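Local coordinates for tryptophan--tRNA ligase (Mycoplasma pneumoniae, PDB 2YY5), which probably catalyses the ATP-dependent attachment of tryptophan to its cognate tRNA, working as a homodimeric class I aminoacyl-tRNA synthetase, at residues B[93-98]-B[338-343]; B[84-89]-B[320-325]. The protein carries 1 engineered substitution. One frame throughout, in Å; residues are numbered along the deposited sequence.

Interaction 1: residues B[93-98]-B[338-343]; sequences GYLMMV and DGFGLG
Leu95 and Phe340 adopt the same first torsion, each placing CG beside its backbone N and anti to its carbonyl carbon (chi1 -60° in Leu95), and they slide past each other in opposite directions. The extended second torsion of Leu95 (chi2 -173°) sets CD1 over the phenyl ring of Phe340, 4.2 Å from the ring centroid and only 3° off the ring normal, a CH-pi contact. Lower down the same leucine, CB lies 4.1 Å from Phe340 CE2, on the same side as CD1. The other branch turns to Leu342, CD2 meeting Leu342 CD2 at 3.8 Å. A forked aliphatic residue suits this place because one methyl can cover the ring while the other meets a second leucine; no hydrogen bond crosses the contact. Leu342 follows the helix end, where Gly341, with positive phi, is the C' residue of a Schellman motif; these backbone angles favour glycine. The last turn of helix 311-340 and its exit lie against helix 87-98. Helix 158-175 adjoins them, its Phe175 stacking on the Phe340 ring and its Ile171 touching both Met96 and Phe340, while Ile48 and Leu57 of the second subunit pack on Leu95 and Leu342.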
loop_
_atom_site.group_PDB
_atom_site.type_symbol
_atom_site.label_atom_id
_atom_site.label_comp_id
_atom_site.label_asym_id
_atom_site.label_seq_id
_atom_site.Cartn_x
_atom_site.Cartn_y
_atom_site.Cartn_z
ATOM N N GLY B 93 2.090 -4.750 4.171
ATOM C CA GLY B 93 0.928 -4.881 3.309
ATOM C C GLY B 93 1.307 -4.655 1.863
ATOM O O GLY B 93 0.742 -5.273 0.949
ATOM N N TYR B 94 2.280 -3.768 1.663
ATOM C CA TYR B 94 2.775 -3.445 0.332
ATOM C C TYR B 94 3.550 -4.610 -0.271
ATOM O O TYR B 94 3.399 -4.910 -1.459
ATOM C CB TYR B 94 3.661 -2.193 0.372
ATOM C CG TYR B 94 4.182 -1.772 -0.990
ATOM C CD1 TYR B 94 5.398 -2.252 -1.484
ATOM C CD2 TYR B 94 3.431 -0.934 -1.802
ATOM C CE1 TYR B 94 5.839 -1.908 -2.752
ATOM C CE2 TYR B 94 3.860 -0.583 -3.064
ATOM C CZ TYR B 94 5.056 -1.069 -3.542
ATOM O OH TYR B 94 5.433 -0.718 -4.816
ATOM N N LEU B 95 4.378 -5.273 0.534
ATOM C CA LEU B 95 5.149 -6.404 0.019
ATOM C C LEU B 95 4.195 -7.499 -0.421
ATOM O O LEU B 95 4.406 -8.149 -1.440
ATOM C CB LEU B 95 6.107 -6.952 1.080
ATOM C CG LEU B 95 7.159 -5.990 1.620
ATOM C CD1 LEU B 95 8.113 -6.751 2.511
ATOM C CD2 LEU B 95 7.906 -5.340 0.469
ATOM N N MET B 96 3.142 -7.698 0.362
ATOM C CA MET B 96 2.133 -8.697 0.052
ATOM C C MET B 96 1.439 -8.319 -1.258
ATOM O O MET B 96 1.328 -9.144 -2.168
ATOM C CB MET B 96 1.120 -8.778 1.196
ATOM C CG MET B 96 1.116 -10.100 1.961
ATOM S SD MET B 96 2.701 -10.648 2.628
ATOM C CE MET B 96 2.997 -12.083 1.603
ATOM N N MET B 97 1.004 -7.064 -1.363
ATOM C CA MET B 97 0.325 -6.566 -2.561
ATOM C C MET B 97 1.129 -6.759 -3.858
ATOM O O MET B 97 0.588 -7.210 -4.870
ATOM C CB MET B 97 -0.030 -5.080 -2.389
ATOM C CG MET B 97 -0.728 -4.448 -3.598
ATOM S SD MET B 97 -1.250 -2.736 -3.359
ATOM C CE MET B 97 0.393 -1.892 -3.107
ATOM N N VAL B 98 2.414 -6.416 -3.834
ATOM C CA VAL B 98 3.238 -6.580 -5.021
ATOM C C VAL B 98 3.464 -8.050 -5.325
ATOM O O VAL B 98 3.886 -8.391 -6.426
ATOM C CB VAL B 98 4.622 -5.908 -4.891
ATOM C CG1 VAL B 98 4.467 -4.418 -4.792
ATOM C CG2 VAL B 98 5.378 -6.478 -3.697
ATOM N N ASP B 338 15.519 -8.545 4.486
ATOM C CA ASP B 338 16.693 -9.317 4.099
ATOM C C ASP B 338 16.374 -10.202 2.913
ATOM O O ASP B 338 17.087 -10.180 1.912
ATOM C CB ASP B 338 17.187 -10.186 5.247
ATOM C CG ASP B 338 18.199 -9.479 6.107
ATOM O OD1 ASP B 338 17.790 -8.810 7.079
ATOM O OD2 ASP B 338 19.407 -9.584 5.798
ATOM N N GLY B 339 15.293 -10.972 3.035
ATOM C CA GLY B 339 14.875 -11.868 1.972
ATOM C C GLY B 339 14.515 -11.184 0.666
ATOM O O GLY B 339 14.790 -11.717 -0.407
ATOM N N PHE B 340 13.901 -10.007 0.754
ATOM C CA PHE B 340 13.510 -9.249 -0.429
ATOM C C PHE B 340 14.666 -8.468 -1.058
ATOM O O PHE B 340 14.660 -8.186 -2.263
ATOM C CB PHE B 340 12.371 -8.287 -0.075
ATOM C CG PHE B 340 11.013 -8.925 -0.098
ATOM C CD1 PHE B 340 10.696 -9.954 0.786
ATOM C CD2 PHE B 340 10.054 -8.514 -1.021
ATOM C CE1 PHE B 340 9.453 -10.563 0.748
ATOM C CE2 PHE B 340 8.809 -9.116 -1.067
ATOM C CZ PHE B 340 8.507 -10.146 -0.180
ATOM N N GLY B 341 15.653 -8.116 -0.241
ATOM C CA GLY B 341 16.791 -7.360 -0.738
ATOM C C GLY B 341 16.574 -5.861 -0.637
ATOM O O GLY B 341 17.263 -5.087 -1.303
ATOM N N LEU B 342 15.614 -5.460 0.196
ATOM C CA LEU B 342 15.263 -4.054 0.413
ATOM C C LEU B 342 16.092 -3.400 1.521
ATOM O O LEU B 342 16.767 -4.089 2.274
ATOM C CB LEU B 342 13.769 -3.938 0.757
ATOM C CG LEU B 342 12.715 -3.727 -0.353
ATOM C CD1 LEU B 342 13.339 -3.810 -1.731
ATOM C CD2 LEU B 342 11.602 -4.754 -0.205
ATOM N N GLY B 343 16.044 -2.072 1.609
ATOM C CA GLY B 343 16.791 -1.369 2.639
ATOM C C GLY B 343 18.258 -1.171 2.309
ATOM O O GLY B 343 18.812 -1.891 1.486
#

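Interaction 2: residues B[84-89]-B[320-325]; sequences SDLLEH and AGKNQA
Lys322 reaches across Asp85 at about a right angle, and the two side chains meet through their carbon portions: Asp85 CB lies 3.9 Å from Lys322 CG. With CG anti to its backbone N, the lysine runs out nearly extended until it bends at chi4 (-62°), which brings the ammonium group to the aspartate's main chain. There Lys322 NZ donates to Asp85 O at 3.2 Å, with a C=O...N angle of 150° and the donor tilted 20° from the carbonyl plane. The carboxylate is not the lysine's partner, since Asp85 OD2 stands 5.3 Å from Lys322 NZ and accepts instead from the backbone N of Ser344 of the second subunit. At that separation the opposite charges would still be expected to attract. A long, flexible cationic chain suits this partly exposed helix position, its methylenes packing on Asp85 while its ammonium group reaches the main-chain carbonyl.

The carbonyl belongs to the link between strand 78-82, an edge strand of the parallel sheet of the class I Rossmann-type nucleotide-binding fold, and helix 87-98. This is a beta-to-alpha connection packed on the C-terminal helix 311-340.

Leu86 slides past Lys322 in the opposite direction, its CD1 approaching Lys322 CG at 4.2 Å. Its second methyl, CD2, meets Ala325 CB at 4.0 Å, one helical turn farther along. The small alanine lets the helix come close to the leucine, and both residues also touch Phe81 of the strand and Tyr146.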
loop_
_atom_site.group_PDB
_atom_site.type_symbol
_atom_site.label_atom_id
_atom_site.label_comp_id
_atom_site.label_asym_id
_atom_site.label_seq_id
_atom_site.Cartn_x
_atom_site.Cartn_y
_atom_site.Cartn_z
ATOM N N SER B 84 -2.901 1.809 12.367
ATOM C CA SER B 84 -2.238 2.967 11.786
ATOM C C SER B 84 -1.051 3.496 12.598
ATOM O O SER B 84 -0.258 4.284 12.076
ATOM C CB SER B 84 -3.256 4.101 11.565
ATOM O OG SER B 84 -3.732 4.642 12.792
ATOM N N ASP B 85 -0.928 3.093 13.866
ATOM C CA ASP B 85 0.189 3.564 14.693
ATOM C C ASP B 85 1.499 2.916 14.271
ATOM O O ASP B 85 2.575 3.359 14.676
ATOM C CB ASP B 85 -0.053 3.270 16.177
ATOM C CG ASP B 85 -0.816 4.379 16.884
ATOM O OD1 ASP B 85 -1.376 4.111 17.967
ATOM O OD2 ASP B 85 -0.849 5.518 16.374
ATOM N N LEU B 86 1.399 1.860 13.468
ATOM C CA LEU B 86 2.576 1.155 12.982
ATOM C C LEU B 86 2.788 1.217 11.464
ATOM O O LEU B 86 2.120 0.526 10.701
ATOM C CB LEU B 86 2.528 -0.318 13.408
ATOM C CG LEU B 86 2.777 -0.645 14.879
ATOM C CD1 LEU B 86 1.645 -0.082 15.727
ATOM C CD2 LEU B 86 2.883 -2.159 15.056
ATOM N N LEU B 87 3.732 2.034 11.025
ATOM C CA LEU B 87 4.035 2.109 9.604
ATOM C C LEU B 87 4.405 0.722 9.063
ATOM O O LEU B 87 4.332 0.484 7.850
ATOM C CB LEU B 87 5.194 3.084 9.367
ATOM C CG LEU B 87 4.859 4.570 9.190
ATOM C CD1 LEU B 87 3.511 4.898 9.795
ATOM C CD2 LEU B 87 5.955 5.392 9.812
ATOM N N GLU B 88 4.809 -0.189 9.954
ATOM C CA GLU B 88 5.185 -1.541 9.538
ATOM C C GLU B 88 4.036 -2.245 8.838
ATOM O O GLU B 88 4.251 -3.126 8.016
ATOM C CB GLU B 88 5.627 -2.400 10.731
ATOM C CG GLU B 88 7.025 -2.116 11.275
ATOM C CD GLU B 88 7.057 -0.859 12.111
ATOM O OE1 GLU B 88 8.137 -0.495 12.621
ATOM O OE2 GLU B 88 5.989 -0.235 12.263
ATOM N N HIS B 89 2.810 -1.859 9.164
ATOM C CA HIS B 89 1.654 -2.479 8.546
ATOM C C HIS B 89 1.530 -2.095 7.081
ATOM O O HIS B 89 1.373 -2.962 6.231
ATOM C CB HIS B 89 0.393 -2.130 9.334
ATOM C CG HIS B 89 0.203 -2.991 10.543
ATOM N ND1 HIS B 89 -0.468 -4.193 10.497
ATOM C CD2 HIS B 89 0.688 -2.879 11.803
ATOM C CE1 HIS B 89 -0.384 -4.788 11.677
ATOM N NE2 HIS B 89 0.314 -4.011 12.485
ATOM N N ALA B 320 0.978 1.755 24.762
ATOM C CA ALA B 320 1.757 0.588 25.168
ATOM C C ALA B 320 1.617 -0.531 24.135
ATOM O O ALA B 320 2.577 -1.243 23.846
ATOM C CB ALA B 320 1.298 0.097 26.541
ATOM N N GLY B 321 0.414 -0.704 23.596
ATOM C CA GLY B 321 0.219 -1.727 22.586
ATOM C C GLY B 321 1.126 -1.406 21.409
ATOM O O GLY B 321 1.843 -2.271 20.906
ATOM N N LYS B 322 1.090 -0.147 20.980
ATOM C CA LYS B 322 1.911 0.342 19.880
ATOM C C LYS B 322 3.357 -0.137 20.032
ATOM O O LYS B 322 3.935 -0.735 19.121
ATOM C CB LYS B 322 1.895 1.874 19.872
ATOM C CG LYS B 322 2.740 2.535 18.781
ATOM C CD LYS B 322 2.998 3.993 19.124
ATOM C CE LYS B 322 3.179 4.860 17.885
ATOM N NZ LYS B 322 4.336 4.491 17.030
ATOM N N ASN B 323 3.941 0.142 21.188
ATOM C CA ASN B 323 5.315 -0.244 21.431
ATOM C C ASN B 323 5.493 -1.747 21.434
ATOM O O ASN B 323 6.400 -2.265 20.788
ATOM C CB ASN B 323 5.799 0.337 22.757
ATOM C CG ASN B 323 5.817 1.842 22.745
ATOM O OD1 ASN B 323 6.165 2.457 21.735
ATOM N ND2 ASN B 323 5.454 2.451 23.869
ATOM N N GLN B 324 4.618 -2.442 22.155
ATOM C CA GLN B 324 4.694 -3.890 22.262
ATOM C C GLN B 324 4.553 -4.566 20.905
ATOM O O GLN B 324 5.387 -5.379 20.522
ATOM C CB GLN B 324 3.619 -4.399 23.229
ATOM C CG GLN B 324 3.681 -5.900 23.486
ATOM C CD GLN B 324 2.695 -6.381 24.547
ATOM O OE1 GLN B 324 2.659 -7.572 24.879
ATOM N NE2 GLN B 324 1.893 -5.462 25.085
ATOM N N ALA B 325 3.499 -4.220 20.177
ATOM C CA ALA B 325 3.253 -4.799 18.864
ATOM C C ALA B 325 4.411 -4.474 17.935
ATOM O O ALA B 325 4.869 -5.307 17.151
ATOM C CB ALA B 325 1.951 -4.246 18.289
#

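Both contacts join helix 311-340 to the region of helix 87-98, and their centres lie about 19 Å apart. Interaction 2 involves the approach to helix 87-98 and the middle of the long helix; interaction 1 involves the later turns of the one and the exit from the other. The second subunit touches both: Ser84 OG accepts a hydrogen bond from Gly343 N of the other chain. The side chains of Leu86 and Leu95 lie about 8 and 11 Å from that of Asp142, predicted to bind tryptophan. His89, hydrogen-bonded to Asp142, connects segment 84-89 with that site. Leu86 itself is about 13 Å from the bound 5'-O-[(L-tryptophylamino)sulfonyl]adenosine, too far to touch it.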